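Local structure of nucleoprotein (Sendai virus, 6M7D) at residues 53-58 and 143-148; 113-118 and 130-135; 176-181 and 221-226; 331-336 and 355-360. The protein packages the viral RNA genome into a helical nucleocapsid, one protein to six nucleotides, shielding it from nucleases while it serves as template for transcription and replication. One frame throughout, in Å; residues are numbered along the deposited sequence.

Contact 1 (53-58 and 143-148); sequences IATTFL and PLFQGQ
Leu58 and Leu144 both swing CG opposite the backbone N (chi1 -168° and -172°), and each leucine thereby reaches out of its own chain to meet the other. The Leu58 CD2 and Leu144 CD1 branches touch, and Leu58 CD2 also reaches Phe145, where the nearest carbon is CZ at 3.5 Å. That one methyl touches both the leucine branch and the far end of the aromatic ring. Phe145 has CG opposite its carbonyl carbon (chi1 -66°), which turns the ring back to the helix, its CE2 corner 4.1 Å from Thr55 OG1. The hydroxyl comes to the ring edge, near its plane, and is already bonded to Leu51 O one turn back in its own helix. One face of the ring rests on Leu144 CG, so the two loop residues pack on each other as well as on the helix. This is apolar packing of an irregular loop, 143-148, on one side of helix 47-62. The loop is tied down separately, Leu144 O accepting from Thr215 OG1. Leu58 also touches Leu78 of helix 68-80 and Ile219 of helix 213-225, while Ile53 and Phe57 of the same helix pack on strand 33-40.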
# COMPACT_ATOMS: atom_id res chain seq x y z
N ILE A 53 0.58 -9.67 24.78
CA ILE A 53 -0.22 -10.42 23.82
C ILE A 53 0.02 -9.91 22.41
O ILE A 53 0.10 -10.69 21.45
CB ILE A 53 -1.71 -10.36 24.20
CG1 ILE A 53 -1.97 -11.17 25.46
CG2 ILE A 53 -2.57 -10.85 23.06
CD1 ILE A 53 -3.34 -10.98 26.01
N ALA A 54 0.15 -8.60 22.25
CA ALA A 54 0.46 -8.03 20.94
C ALA A 54 1.82 -8.50 20.44
O ALA A 54 1.97 -8.85 19.27
CB ALA A 54 0.40 -6.51 21.00
N THR A 55 2.81 -8.52 21.33
CA THR A 55 4.13 -9.00 20.93
C THR A 55 4.11 -10.49 20.63
O THR A 55 4.83 -10.96 19.75
CB THR A 55 5.15 -8.67 22.02
OG1 THR A 55 5.17 -7.26 22.24
CG2 THR A 55 6.54 -9.13 21.61
N THR A 56 3.28 -11.25 21.34
CA THR A 56 3.15 -12.68 21.05
C THR A 56 2.52 -12.90 19.68
O THR A 56 2.96 -13.77 18.93
CB THR A 56 2.33 -13.37 22.13
OG1 THR A 56 2.60 -12.75 23.40
CG2 THR A 56 2.69 -14.83 22.22
N PHE A 57 1.48 -12.13 19.36
CA PHE A 57 0.90 -12.19 18.02
C PHE A 57 1.94 -11.85 16.96
O PHE A 57 2.03 -12.54 15.93
CB PHE A 57 -0.28 -11.24 17.92
CG PHE A 57 -1.49 -11.67 18.69
CD1 PHE A 57 -2.51 -10.78 18.95
CD2 PHE A 57 -1.60 -12.97 19.15
CE1 PHE A 57 -3.61 -11.17 19.66
CE2 PHE A 57 -2.71 -13.36 19.85
CZ PHE A 57 -3.71 -12.46 20.11
N LEU A 58 2.72 -10.80 17.19
CA LEU A 58 3.72 -10.40 16.21
C LEU A 58 4.79 -11.46 16.04
O LEU A 58 5.28 -11.70 14.94
CB LEU A 58 4.34 -9.07 16.61
CG LEU A 58 5.19 -8.42 15.52
CD1 LEU A 58 4.32 -7.84 14.43
CD2 LEU A 58 6.07 -7.36 16.12
N PRO A 143 15.31 -11.45 16.17
CA PRO A 143 14.69 -10.57 17.17
C PRO A 143 13.46 -9.86 16.60
O PRO A 143 13.52 -9.38 15.48
CB PRO A 143 15.80 -9.56 17.51
CG PRO A 143 16.72 -9.60 16.31
CD PRO A 143 16.67 -11.03 15.82
N LEU A 144 12.38 -9.82 17.38
CA LEU A 144 11.10 -9.19 16.96
C LEU A 144 11.27 -7.67 16.76
O LEU A 144 10.76 -7.16 15.75
CB LEU A 144 10.03 -9.48 18.03
CG LEU A 144 8.61 -9.07 17.66
CD1 LEU A 144 8.16 -9.77 16.39
CD2 LEU A 144 7.65 -9.37 18.80
N PHE A 145 12.00 -7.01 17.66
CA PHE A 145 12.18 -5.54 17.58
C PHE A 145 13.67 -5.18 17.66
O PHE A 145 14.47 -6.00 18.15
CB PHE A 145 11.43 -4.82 18.70
CG PHE A 145 9.92 -4.92 18.63
CD1 PHE A 145 9.21 -4.30 17.62
CD2 PHE A 145 9.22 -5.61 19.60
CE1 PHE A 145 7.83 -4.39 17.56
CE2 PHE A 145 7.84 -5.70 19.54
CZ PHE A 145 7.15 -5.09 18.52
N GLN A 146 14.02 -4.00 17.14
CA GLN A 146 15.43 -3.51 17.14
C GLN A 146 15.81 -3.08 18.56
O GLN A 146 15.01 -2.39 19.21
CB GLN A 146 15.57 -2.32 16.19
CG GLN A 146 15.26 -2.66 14.74
CD GLN A 146 15.45 -1.47 13.83
OE1 GLN A 146 15.95 -0.43 14.24
NE2 GLN A 146 15.05 -1.63 12.58
N GLY A 147 17.01 -3.48 19.01
CA GLY A 147 17.51 -3.12 20.35
C GLY A 147 18.76 -2.27 20.26
O GLY A 147 19.71 -2.69 19.55
N GLN A 148 18.79 -1.13 20.95
CA GLN A 148 19.96 -0.22 20.91
C GLN A 148 20.34 0.21 22.33
O GLN A 148 19.46 0.16 23.22
CB GLN A 148 19.67 0.99 20.01
CG GLN A 148 20.92 1.77 19.62
CD GLN A 148 20.59 2.97 18.75
OE1 GLN A 148 19.43 3.26 18.46
NE2 GLN A 148 21.63 3.68 18.34

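Contact 2 (113-118 and 130-135); sequences TKTDGF and TTEWLF
Phe118 and Phe135 make the close-packed half of this contact. Their rings form an offset stack, centroids 4.9 Å apart and planes 19° from parallel. The displacement brings Phe118 CB over the face of the Phe135 ring, a CH-pi contact with CB 4.0 Å from the centroid. Leu134 CG covers the opposite face, leaving Phe135 held between its own helix neighbour and the turn. Lys108 adds a cation-pi contact to the Phe118 ring. Next to the aromatic pair, the buried Thr115 faces the helix, its CB 4.3 Å from Phe135 CB and its side chain beside the Thr131 methyl. That methyl, CG2, lies 3.7 Å from Phe118 O, while Thr131 OG1 is engaged with Tyr127 O and Val120 N.

Residues 115-118 form a type I' beta turn, closed by Phe118 N to Thr115 O at 2.9 Å. It leads into strand 118-122, and Gly117 takes one of its positive-phi positions. The chain then runs through strands 118-122 and 125-127 into helix 129-135, which folds back against the turn.

Toward solvent the fit is slacker. The exposed Glu132 bends at chi2 (-84°) and brings its carboxylate to the Thr115 methyl CG2. Its charge has a long, weak ion pair with Arg112. Asp116, also exposed, stays on the fringe, its OD2 4.3 Å from Phe135 O.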
# COMPACT_ATOMS: atom_id res chain seq x y z
N THR A 113 -2.05 -20.00 36.49
CA THR A 113 -0.70 -19.45 36.24
C THR A 113 0.04 -20.37 35.26
O THR A 113 1.25 -20.15 35.04
CB THR A 113 0.09 -19.29 37.55
OG1 THR A 113 1.39 -18.80 37.22
CG2 THR A 113 0.21 -20.59 38.31
N LYS A 114 -0.67 -21.35 34.70
CA LYS A 114 -0.07 -22.36 33.78
C LYS A 114 0.49 -21.69 32.52
O LYS A 114 1.61 -22.06 32.12
CB LYS A 114 -1.13 -23.40 33.40
CG LYS A 114 -1.81 -24.10 34.58
CD LYS A 114 -2.93 -25.02 34.17
CE LYS A 114 -3.66 -25.63 35.35
NZ LYS A 114 -4.80 -26.47 34.91
N THR A 115 -0.23 -20.72 31.95
CA THR A 115 0.26 -20.05 30.72
C THR A 115 0.18 -18.53 30.89
O THR A 115 -0.64 -17.90 30.20
CB THR A 115 -0.54 -20.50 29.49
OG1 THR A 115 -1.92 -20.21 29.73
CG2 THR A 115 -0.37 -21.97 29.17
N ASP A 116 1.03 -17.98 31.77
CA ASP A 116 1.09 -16.51 32.02
C ASP A 116 -0.30 -15.99 32.40
O ASP A 116 -0.67 -14.90 31.91
CB ASP A 116 1.68 -15.76 30.83
CG ASP A 116 3.03 -16.30 30.39
OD1 ASP A 116 3.59 -17.15 31.11
OD2 ASP A 116 3.52 -15.87 29.32
N GLY A 117 -1.05 -16.74 33.21
CA GLY A 117 -2.39 -16.29 33.64
C GLY A 117 -3.36 -16.16 32.49
O GLY A 117 -4.48 -15.66 32.73
N PHE A 118 -2.99 -16.62 31.29
CA PHE A 118 -3.90 -16.49 30.12
C PHE A 118 -4.56 -17.83 29.82
O PHE A 118 -4.03 -18.88 30.23
CB PHE A 118 -3.14 -15.97 28.89
CG PHE A 118 -2.62 -14.56 29.01
CD1 PHE A 118 -3.50 -13.48 29.07
CD2 PHE A 118 -1.26 -14.30 29.03
CE1 PHE A 118 -3.02 -12.19 29.17
CE2 PHE A 118 -0.79 -13.01 29.13
CZ PHE A 118 -1.67 -11.95 29.20
N THR A 130 -4.41 -25.14 22.58
CA THR A 130 -4.22 -23.89 21.85
C THR A 130 -3.51 -22.86 22.71
O THR A 130 -2.68 -22.09 22.22
CB THR A 130 -5.56 -23.35 21.37
OG1 THR A 130 -6.18 -24.30 20.49
CG2 THR A 130 -5.38 -22.04 20.62
N THR A 131 -3.80 -22.86 24.01
CA THR A 131 -3.20 -21.87 24.90
C THR A 131 -1.72 -22.13 25.10
O THR A 131 -0.92 -21.19 25.11
CB THR A 131 -3.93 -21.87 26.24
OG1 THR A 131 -5.34 -21.74 26.01
CG2 THR A 131 -3.46 -20.71 27.08
N GLU A 132 -1.32 -23.39 25.27
CA GLU A 132 0.11 -23.68 25.36
C GLU A 132 0.81 -23.45 24.03
O GLU A 132 1.99 -23.10 24.02
CB GLU A 132 0.35 -25.11 25.84
CG GLU A 132 -0.66 -25.64 26.83
CD GLU A 132 -0.36 -25.23 28.26
OE1 GLU A 132 0.83 -25.07 28.59
OE2 GLU A 132 -1.32 -25.07 29.04
N TRP A 133 0.11 -23.65 22.92
CA TRP A 133 0.72 -23.36 21.62
C TRP A 133 0.93 -21.86 21.44
O TRP A 133 1.96 -21.44 20.90
CB TRP A 133 -0.16 -23.92 20.50
CG TRP A 133 0.01 -23.21 19.20
CD1 TRP A 133 1.15 -23.10 18.47
CD2 TRP A 133 -1.00 -22.51 18.47
NE1 TRP A 133 0.92 -22.38 17.33
CE2 TRP A 133 -0.40 -22.01 17.31
CE3 TRP A 133 -2.36 -22.27 18.68
CZ2 TRP A 133 -1.10 -21.27 16.36
CZ3 TRP A 133 -3.05 -21.54 17.74
CH2 TRP A 133 -2.43 -21.05 16.60
N LEU A 134 -0.01 -21.05 21.91
CA LEU A 134 0.02 -19.62 21.65
C LEU A 134 0.91 -18.88 22.65
O LEU A 134 1.66 -17.97 22.26
CB LEU A 134 -1.40 -19.06 21.69
CG LEU A 134 -1.62 -17.56 21.63
CD1 LEU A 134 -0.92 -16.95 20.44
CD2 LEU A 134 -3.10 -17.29 21.56
N PHE A 135 0.86 -19.25 23.93
CA PHE A 135 1.62 -18.58 24.97
C PHE A 135 2.79 -19.41 25.48
O PHE A 135 3.31 -19.12 26.56
CB PHE A 135 0.70 -18.20 26.13
CG PHE A 135 -0.37 -17.23 25.75
CD1 PHE A 135 -0.06 -15.91 25.49
CD2 PHE A 135 -1.69 -17.63 25.64
CE1 PHE A 135 -1.03 -15.02 25.13
CE2 PHE A 135 -2.66 -16.74 25.28
CZ PHE A 135 -2.33 -15.43 25.03

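Contact 3 (176-181 and 221-226); sequences IVLVKA and SVMRSQ. With nucleotides of chain B.
Ala181 O is the polar atom that both sides of this contact share: Arg224 NE reaches it across the segments at 3.1 Å, and Ser185 OG bonds to it from farther along its own chain. The arginine bond is bent, 140° at the hydrogen, but the oxygen lies at the guanidinium edge, in its plane. A bend at chi3 (-102°) turns the Arg224 group back along its own helix, where Ser221 CA lies against one of its faces. The aliphatic part of Arg224 also takes part, with CG and CD both close to the same carbonyl oxygen.

Beside this polar bond the contact is apolar and buried. Met223 runs straight beyond CG and pushes its thioether between Val177, Leu178 and Ala181. Its SD is 3.7 Å from Val177 CG1 and 3.8 Å from Ala181 CB, and its CE meets Leu178 CB at 3.7 Å.

Here the C-terminal ends of helices 163-181 and 213-225 cross in the helical part of the chain near its centre; the axes of the two short segments pass 9.5 Å apart at -57°. Helix 227-239 packs against the same cluster, Met233 touching both Leu178 and Met223.

Lys180, which takes no part in the helix crossing, serves the RNA. Its chain is extended beyond CG, and NZ bridges the phosphates of consecutive nucleotides, with hydrogen bonds of 2.9 Å to OP1 of U4 and 3.0 Å to OP2 of U5, both of chain B.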
# COMPACT_ATOMS: atom_id res chain seq x y z
N ILE A 176 2.88 0.00 7.53
CA ILE A 176 4.02 0.50 6.78
C ILE A 176 4.65 -0.63 5.98
O ILE A 176 5.13 -0.43 4.86
CB ILE A 176 5.04 1.17 7.71
CG1 ILE A 176 4.45 2.44 8.31
CG2 ILE A 176 6.28 1.54 6.96
CD1 ILE A 176 5.26 2.99 9.43
N VAL A 177 4.66 -1.84 6.55
CA VAL A 177 5.09 -2.99 5.77
C VAL A 177 4.21 -3.16 4.55
O VAL A 177 4.71 -3.30 3.43
CB VAL A 177 5.09 -4.27 6.64
CG1 VAL A 177 5.32 -5.47 5.76
CG2 VAL A 177 6.15 -4.18 7.70
N LEU A 178 2.89 -3.10 4.74
CA LEU A 178 1.98 -3.25 3.60
C LEU A 178 2.28 -2.23 2.50
O LEU A 178 1.98 -2.49 1.33
CB LEU A 178 0.53 -3.12 4.04
CG LEU A 178 -0.48 -3.31 2.90
CD1 LEU A 178 -0.40 -4.71 2.37
CD2 LEU A 178 -1.90 -2.97 3.30
N VAL A 179 2.83 -1.07 2.85
CA VAL A 179 3.08 -0.04 1.84
C VAL A 179 3.84 -0.60 0.64
O VAL A 179 3.54 -0.26 -0.51
CB VAL A 179 3.83 1.16 2.45
CG1 VAL A 179 4.20 2.15 1.36
CG2 VAL A 179 2.99 1.84 3.47
N LYS A 180 4.82 -1.48 0.87
CA LYS A 180 5.62 -2.03 -0.22
C LYS A 180 5.71 -3.55 -0.21
O LYS A 180 6.43 -4.11 -1.03
CB LYS A 180 7.03 -1.44 -0.20
CG LYS A 180 7.17 -0.18 -0.99
CD LYS A 180 8.61 0.20 -1.14
CE LYS A 180 8.77 1.38 -2.07
NZ LYS A 180 10.19 1.69 -2.28
N ALA A 181 5.00 -4.23 0.69
CA ALA A 181 5.12 -5.69 0.76
C ALA A 181 4.70 -6.35 -0.55
O ALA A 181 5.33 -7.31 -0.99
CB ALA A 181 4.28 -6.22 1.92
N SER A 221 6.22 -11.07 3.71
CA SER A 221 5.97 -12.37 3.10
C SER A 221 4.57 -12.87 3.43
O SER A 221 3.86 -13.39 2.56
CB SER A 221 7.03 -13.37 3.57
OG SER A 221 6.54 -14.15 4.64
N VAL A 222 4.16 -12.72 4.69
CA VAL A 222 2.80 -13.12 5.06
C VAL A 222 1.77 -12.30 4.30
O VAL A 222 0.71 -12.81 3.92
CB VAL A 222 2.61 -12.99 6.58
CG1 VAL A 222 1.20 -13.33 6.96
CG2 VAL A 222 3.56 -13.91 7.28
N MET A 223 2.07 -11.03 4.04
CA MET A 223 1.14 -10.19 3.28
C MET A 223 1.11 -10.60 1.82
O MET A 223 0.05 -10.56 1.18
CB MET A 223 1.53 -8.73 3.41
CG MET A 223 1.21 -8.13 4.74
SD MET A 223 1.88 -6.49 4.88
CE MET A 223 1.01 -5.94 6.33
N ARG A 224 2.26 -10.96 1.26
CA ARG A 224 2.30 -11.42 -0.12
C ARG A 224 1.52 -12.71 -0.30
O ARG A 224 0.89 -12.92 -1.34
CB ARG A 224 3.75 -11.62 -0.55
CG ARG A 224 4.36 -10.42 -1.20
CD ARG A 224 5.80 -10.68 -1.55
NE ARG A 224 6.71 -10.06 -0.59
CZ ARG A 224 7.57 -10.73 0.16
NH1 ARG A 224 7.64 -12.05 0.07
NH2 ARG A 224 8.35 -10.09 1.01
N SER A 225 1.54 -13.58 0.71
CA SER A 225 0.86 -14.86 0.56
C SER A 225 -0.62 -14.75 0.86
O SER A 225 -1.44 -15.41 0.22
CB SER A 225 1.52 -15.91 1.45
OG SER A 225 1.20 -15.68 2.81
N GLN A 226 -0.99 -13.92 1.83
CA GLN A 226 -2.35 -13.86 2.35
C GLN A 226 -3.06 -12.65 1.78
O GLN A 226 -2.92 -11.54 2.31
CB GLN A 226 -2.34 -13.82 3.88
CG GLN A 226 -1.86 -15.10 4.50
CD GLN A 226 -2.47 -16.31 3.84
OE1 GLN A 226 -3.68 -16.51 3.89
NE2 GLN A 226 -1.64 -17.13 3.22
P U B 4 9.39 0.96 -5.98
OP1 U B 4 10.41 0.57 -4.99
OP2 U B 4 7.97 1.07 -5.60
O5' U B 4 9.78 2.36 -6.59
C5' U B 4 11.12 2.65 -6.94
C4' U B 4 11.31 4.11 -7.24
O4' U B 4 10.45 4.52 -8.33
C3' U B 4 10.94 5.09 -6.14
O3' U B 4 11.88 5.14 -5.09
C2' U B 4 10.83 6.38 -6.92
O2' U B 4 12.13 6.83 -7.26
C1' U B 4 10.17 5.90 -8.20
N1 U B 4 8.71 6.12 -8.23
C2 U B 4 8.22 7.41 -8.40
O2 U B 4 8.91 8.39 -8.49
N3 U B 4 6.87 7.54 -8.44
C4 U B 4 5.96 6.53 -8.34
O4 U B 4 4.78 6.81 -8.39
C5 U B 4 6.52 5.23 -8.18
C6 U B 4 7.84 5.07 -8.13
P U B 5 11.38 5.16 -3.57
OP1 U B 5 12.53 4.80 -2.72
OP2 U B 5 10.13 4.39 -3.48
O5' U B 5 10.98 6.67 -3.28
C5' U B 5 11.75 7.75 -3.77
C4' U B 5 10.91 8.97 -4.01
O4' U B 5 9.95 8.73 -5.06
C3' U B 5 10.05 9.43 -2.85
O3' U B 5 10.79 10.13 -1.88
C2' U B 5 9.00 10.29 -3.54
O2' U B 5 9.54 11.57 -3.84
C1' U B 5 8.82 9.54 -4.86
N1 U B 5 7.60 8.72 -4.92
C2 U B 5 6.39 9.34 -5.14
O2 U B 5 6.25 10.53 -5.25
N3 U B 5 5.31 8.51 -5.22
C4 U B 5 5.32 7.16 -5.11
O4 U B 5 4.27 6.54 -5.21
C5 U B 5 6.61 6.59 -4.90
C6 U B 5 7.68 7.36 -4.82

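Contact 4 (331-336 and 355-360); sequences ALWSYA and TYLDME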
# COMPACT_ATOMS: atom_id res chain seq x y z
N ALA A 331 3.05 3.01 -25.97
CA ALA A 331 3.67 4.19 -26.56
C ALA A 331 3.44 5.41 -25.69
O ALA A 331 4.36 6.19 -25.45
CB ALA A 331 3.12 4.42 -27.97
N LEU A 332 2.21 5.59 -25.21
CA LEU A 332 1.94 6.68 -24.29
C LEU A 332 2.69 6.50 -22.99
O LEU A 332 3.17 7.47 -22.40
CB LEU A 332 0.44 6.79 -24.04
CG LEU A 332 -0.05 7.99 -23.24
CD1 LEU A 332 0.36 9.29 -23.90
CD2 LEU A 332 -1.53 7.91 -23.07
N TRP A 333 2.82 5.26 -22.53
CA TRP A 333 3.58 5.00 -21.32
C TRP A 333 5.06 5.30 -21.51
O TRP A 333 5.69 5.87 -20.62
CB TRP A 333 3.40 3.55 -20.87
CG TRP A 333 4.28 3.19 -19.73
CD1 TRP A 333 4.08 3.50 -18.42
CD2 TRP A 333 5.51 2.48 -19.78
NE1 TRP A 333 5.10 3.01 -17.66
CE2 TRP A 333 5.99 2.37 -18.48
CE3 TRP A 333 6.25 1.91 -20.82
CZ2 TRP A 333 7.18 1.73 -18.17
CZ3 TRP A 333 7.42 1.27 -20.51
CH2 TRP A 333 7.88 1.18 -19.20
N SER A 334 5.63 4.92 -22.65
CA SER A 334 7.05 5.19 -22.89
C SER A 334 7.30 6.68 -23.04
O SER A 334 8.30 7.20 -22.53
CB SER A 334 7.50 4.45 -24.15
OG SER A 334 6.99 3.14 -24.17
N TYR A 335 6.40 7.37 -23.72
CA TYR A 335 6.49 8.82 -23.80
C TYR A 335 6.47 9.44 -22.42
O TYR A 335 7.33 10.25 -22.06
CB TYR A 335 5.35 9.34 -24.66
CG TYR A 335 5.19 10.82 -24.58
CD1 TYR A 335 6.07 11.67 -25.23
CD2 TYR A 335 4.16 11.38 -23.85
CE1 TYR A 335 5.92 13.01 -25.14
CE2 TYR A 335 4.01 12.73 -23.76
CZ TYR A 335 4.89 13.54 -24.41
OH TYR A 335 4.72 14.90 -24.32
N ALA A 336 5.47 9.07 -21.61
CA ALA A 336 5.35 9.59 -20.26
C ALA A 336 6.53 9.22 -19.40
O ALA A 336 6.91 9.97 -18.51
CB ALA A 336 4.05 9.09 -19.64
N THR A 355 10.04 -4.82 -21.92
CA THR A 355 10.02 -5.29 -23.30
C THR A 355 9.20 -4.38 -24.19
O THR A 355 9.49 -4.23 -25.37
CB THR A 355 9.48 -6.72 -23.35
OG1 THR A 355 8.11 -6.74 -22.93
CG2 THR A 355 10.29 -7.63 -22.46
N TYR A 356 8.17 -3.75 -23.63
CA TYR A 356 7.26 -2.92 -24.41
C TYR A 356 7.63 -1.45 -24.38
O TYR A 356 6.86 -0.64 -24.91
CB TYR A 356 5.83 -3.11 -23.93
CG TYR A 356 5.63 -3.05 -22.44
CD1 TYR A 356 5.64 -4.20 -21.68
CD2 TYR A 356 5.42 -1.84 -21.79
CE1 TYR A 356 5.46 -4.15 -20.33
CE2 TYR A 356 5.23 -1.79 -20.44
CZ TYR A 356 5.25 -2.95 -19.71
OH TYR A 356 5.06 -2.92 -18.36
N LEU A 357 8.76 -1.09 -23.80
CA LEU A 357 9.18 0.30 -23.82
C LEU A 357 9.49 0.69 -25.25
O LEU A 357 10.49 0.25 -25.83
CB LEU A 357 10.40 0.53 -22.93
CG LEU A 357 10.90 1.97 -23.00
CD1 LEU A 357 10.12 2.88 -22.09
CD2 LEU A 357 12.36 2.03 -22.68
N ASP A 358 8.62 1.51 -25.84
CA ASP A 358 8.87 2.08 -27.16
C ASP A 358 10.02 3.06 -27.01
O ASP A 358 9.86 4.15 -26.48
CB ASP A 358 7.60 2.77 -27.67
CG ASP A 358 7.68 3.12 -29.13
OD1 ASP A 358 8.76 2.96 -29.73
OD2 ASP A 358 6.65 3.55 -29.69
N MET A 359 11.20 2.65 -27.46
CA MET A 359 12.39 3.46 -27.24
C MET A 359 12.29 4.80 -27.95
O MET A 359 12.83 5.80 -27.47
CB MET A 359 13.63 2.71 -27.70
CG MET A 359 14.89 3.23 -27.07
SD MET A 359 14.89 3.01 -25.29
CE MET A 359 16.10 4.24 -24.82
N GLU A 360 11.59 4.86 -29.08
CA GLU A 360 11.46 6.14 -29.76
C GLU A 360 10.48 7.05 -29.04
O GLU A 360 10.70 8.26 -28.97
CB GLU A 360 11.04 5.93 -31.22
CG GLU A 360 12.07 5.21 -32.08
CD GLU A 360 13.51 5.32 -31.58
OE1 GLU A 360 14.02 6.45 -31.43
OE2 GLU A 360 14.14 4.27 -31.34
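Ser334 OG accepts from Asp358 N at 2.8 Å, and this bond fastens the incoming chain to helix 330-343 next to the closest backbone approach, Ser334 to Leu357. The angle at the hydrogen is 141°, a noticeable bend. Ser334 CB lies against the chain as well, 3.7 Å from Leu357 CD1. Beside it Trp333 meets two residues with the six-membered part of its indole. Tyr356 CE2 sits over one face, 3.8 Å from Trp333 CZ3, and Leu357 CD1 comes to the same CZ3 at 3.5 Å. The two aromatic rings meet obliquely, inclined at 56°. For Tyr356 the ring stands between its backbone N and carbonyl carbon (chi1 47°), which turns it against the indole.

Residues 355-358 lead into helix 359-370. Asp358 is its N-cap, with OD1 accepting a weak bond from Glu360 N at 3.5 Å, while OD2 approaches the Ala331 methyl. The serine bond thus holds the capping residue just before the next helix.

One shell out, Pro330 O bonds Ser334 OG, and Trp333 NE1 bonds to Ser268 OG, which would help hold the rotation of the indole. Arg354 NH1 bonds Tyr356 OH. Tyr356, Arg354 and Tyr350 are RNA-binding residues; Tyr356 packs on a phosphate, and the Trp333 side chain also lies close to that of Tyr350.

How the contacts relate
Contact 3 is the buried one, near the centre of the chain; the other three are only partly buried and lie farther out. Contacts 1 and 2 are neighbours built on shared elements: Ile53 and Thr56 of contact 1 touch Phe118, Phe135 and Leu134 of contact 2, so that helix 47-62 serves both. Contact 4 is about 45 Å from contact 1, centre to centre, on the opposite side of the chain's centre. Contacts 1 and 2 rely on aliphatic and aromatic packing away from the RNA. Contacts 3 and 4 each add a hydrogen bond between their segments and carry an RNA-binding residue, Lys180 and Tyr356.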